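Pyocin-S2 (Pseudomonas aeruginosa, PDB 5ODW) kills sensitive bacteria by breaking down their chromosomal DNA and blocking lipid synthesis, this chain being its N-terminal part, which lies ahead of the nuclease domain. Local coordinates at residues A114-A119 with D170-Q175. Residues are numbered along the deposited sequence; the frame is centred on the assembly and turned at random.
Sequences AKSLKA and DIYKAQ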
loop_
_atom_site.group_PDB
_atom_site.type_symbol
_atom_site.label_atom_id
_atom_site.label_comp_id
_atom_site.label_asym_id
_atom_site.label_seq_id
_atom_site.Cartn_x
_atom_site.Cartn_y
_atom_site.Cartn_z
ATOM N N ALA C 114 15.561 -46.306 25.961
ATOM C CA ALA C 114 14.350 -46.794 25.310
ATOM C C ALA C 114 13.157 -45.845 25.603
ATOM O O ALA C 114 12.412 -45.497 24.680
ATOM C CB ALA C 114 14.042 -48.204 25.800
ATOM N N LYS C 115 13.012 -45.419 26.885
ATOM C CA LYS C 115 11.962 -44.516 27.376
ATOM C C LYS C 115 12.098 -43.178 26.678
ATOM O O LYS C 115 11.108 -42.686 26.130
ATOM C CB LYS C 115 12.095 -44.335 28.898
ATOM C CG LYS C 115 10.865 -43.762 29.554
ATOM C CD LYS C 115 10.461 -44.624 30.718
ATOM C CE LYS C 115 9.380 -43.990 31.552
ATOM N NZ LYS C 115 9.178 -44.721 32.837
ATOM N N SER C 116 13.347 -42.608 26.673
ATOM C CA SER C 116 13.721 -41.337 26.040
ATOM C C SER C 116 13.410 -41.374 24.543
ATOM O O SER C 116 12.793 -40.433 24.049
ATOM C CB SER C 116 15.201 -41.033 26.254
ATOM O OG SER C 116 15.589 -41.167 27.608
ATOM N N LEU C 117 13.806 -42.472 23.834
ATOM C CA LEU C 117 13.563 -42.684 22.401
ATOM C C LEU C 117 12.065 -42.787 22.128
ATOM O O LEU C 117 11.597 -42.192 21.153
ATOM C CB LEU C 117 14.311 -43.938 21.890
ATOM C CG LEU C 117 14.088 -44.372 20.438
ATOM C CD1 LEU C 117 14.785 -43.451 19.463
ATOM C CD2 LEU C 117 14.593 -45.762 20.221
ATOM N N LYS C 118 11.313 -43.520 23.003
ATOM C CA LYS C 118 9.854 -43.688 22.912
ATOM C C LYS C 118 9.126 -42.342 23.137
ATOM O O LYS C 118 8.121 -42.100 22.483
ATOM C CB LYS C 118 9.344 -44.771 23.892
ATOM C CG LYS C 118 7.841 -45.081 23.805
ATOM C CD LYS C 118 7.466 -46.426 24.445
ATOM C CE LYS C 118 5.975 -46.663 24.580
ATOM N NZ LYS C 118 5.304 -46.948 23.277
ATOM N N ALA C 119 9.644 -41.469 24.037
ATOM C CA ALA C 119 9.070 -40.147 24.326
ATOM C C ALA C 119 9.132 -39.228 23.099
ATOM O O ALA C 119 8.200 -38.448 22.876
ATOM C CB ALA C 119 9.789 -39.507 25.505
ATOM N N ASP C 170 18.347 -40.502 16.657
ATOM C CA ASP C 170 19.235 -41.314 15.826
ATOM C C ASP C 170 20.275 -42.036 16.724
ATOM O O ASP C 170 20.445 -43.257 16.632
ATOM C CB ASP C 170 19.909 -40.447 14.730
ATOM C CG ASP C 170 20.657 -41.251 13.667
ATOM O OD1 ASP C 170 20.027 -42.130 13.024
ATOM O OD2 ASP C 170 21.867 -40.990 13.462
ATOM N N ILE C 171 20.915 -41.266 17.618
ATOM C CA ILE C 171 21.908 -41.703 18.595
ATOM C C ILE C 171 21.305 -42.766 19.551
ATOM O O ILE C 171 21.833 -43.877 19.615
ATOM C CB ILE C 171 22.525 -40.464 19.333
ATOM C CG1 ILE C 171 23.271 -39.488 18.365
ATOM C CG2 ILE C 171 23.408 -40.869 20.513
ATOM C CD1 ILE C 171 24.388 -40.080 17.436
ATOM N N TYR C 172 20.189 -42.435 20.248
ATOM C CA TYR C 172 19.468 -43.333 21.169
ATOM C C TYR C 172 19.143 -44.695 20.520
ATOM O O TYR C 172 19.399 -45.718 21.153
ATOM C CB TYR C 172 18.163 -42.692 21.683
ATOM C CG TYR C 172 18.287 -41.556 22.685
ATOM C CD1 TYR C 172 19.094 -41.682 23.815
ATOM C CD2 TYR C 172 17.454 -40.442 22.607
ATOM C CE1 TYR C 172 19.149 -40.676 24.783
ATOM C CE2 TYR C 172 17.503 -39.428 23.562
ATOM C CZ TYR C 172 18.353 -39.547 24.648
ATOM O OH TYR C 172 18.377 -38.556 25.602
ATOM N N LYS C 173 18.610 -44.707 19.257
ATOM C CA LYS C 173 18.281 -45.915 18.473
ATOM C C LYS C 173 19.517 -46.810 18.309
ATOM O O LYS C 173 19.406 -48.030 18.448
ATOM C CB LYS C 173 17.758 -45.533 17.065
ATOM C CG LYS C 173 16.282 -45.840 16.787
ATOM C CD LYS C 173 15.902 -45.437 15.348
ATOM C CE LYS C 173 14.413 -45.284 15.083
ATOM N NZ LYS C 173 14.141 -44.339 13.961
ATOM N N ALA C 174 20.687 -46.197 18.009
ATOM C CA ALA C 174 21.977 -46.865 17.816
ATOM C C ALA C 174 22.605 -47.338 19.135
ATOM O O ALA C 174 23.255 -48.390 19.156
ATOM C CB ALA C 174 22.933 -45.938 17.095
ATOM N N GLN C 175 22.423 -46.552 20.227
ATOM C CA GLN C 175 22.931 -46.865 21.566
ATOM C C GLN C 175 22.279 -48.115 22.136
ATOM O O GLN C 175 22.956 -48.891 22.809
ATOM C CB GLN C 175 22.754 -45.684 22.527
ATOM C CG GLN C 175 23.828 -44.611 22.363
ATOM C CD GLN C 175 23.747 -43.523 23.398
ATOM O OE1 GLN C 175 24.711 -43.245 24.102
ATOM N NE2 GLN C 175 22.618 -42.844 23.485
#
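Ser-116 and Leu-117 of one helix pack against Tyr-172 and Lys-173 of another. The two segments run roughly antiparallel, at 143° between their directions, with axes 9.4 Å apart at closest approach. CH-pi and apolar contacts link them.

The CH-pi contact comes from Ser-116, whose CB lies over one face of the Tyr-172 ring, 4.1 Å from the centroid and 21° off the normal. It is shifted toward the phenol end, with CZ the nearest ring atom at 3.8 Å from Ser-116 CB. The serine thus offers its methylene to the ring, while its OG, set beside its own backbone N, bonds back to the carbonyl O of Ala-112 one turn earlier. The phenol OH makes a weak hydrogen bond to the backbone N of Ile-23.

The apolar contacts centre on Leu-117. Its CB meets Tyr-172 CB at 4.1 Å. Leu-117 CA and Tyr-172 CA, the closest such pair of the two segments, lie 6.1 Å apart. With CG anti to the backbone N (chi1 176°), the leucine sends both methyls to Lys-173, CD2 reaching that lysine's CG at 3.8 Å. The two side chains cross at about a right angle. Beyond CG the Lys-173 chain is extended, and its NZ forms a long, weak ion pair with Glu-121 OE2.

This is side-chain packing between two helices, 96-121 and the long 153-204, of the pyocin's helical N-terminal part. Lys-113, just before segment 114-119, and Ile-120, just after it, also touch Tyr-172. Ile-171 packs on helices 47-70 and 72-86, so this part of helix 153-204 meets all three. Asp-22 and Ile-23, in the loop just before strand 24-26, adjoin Tyr-172.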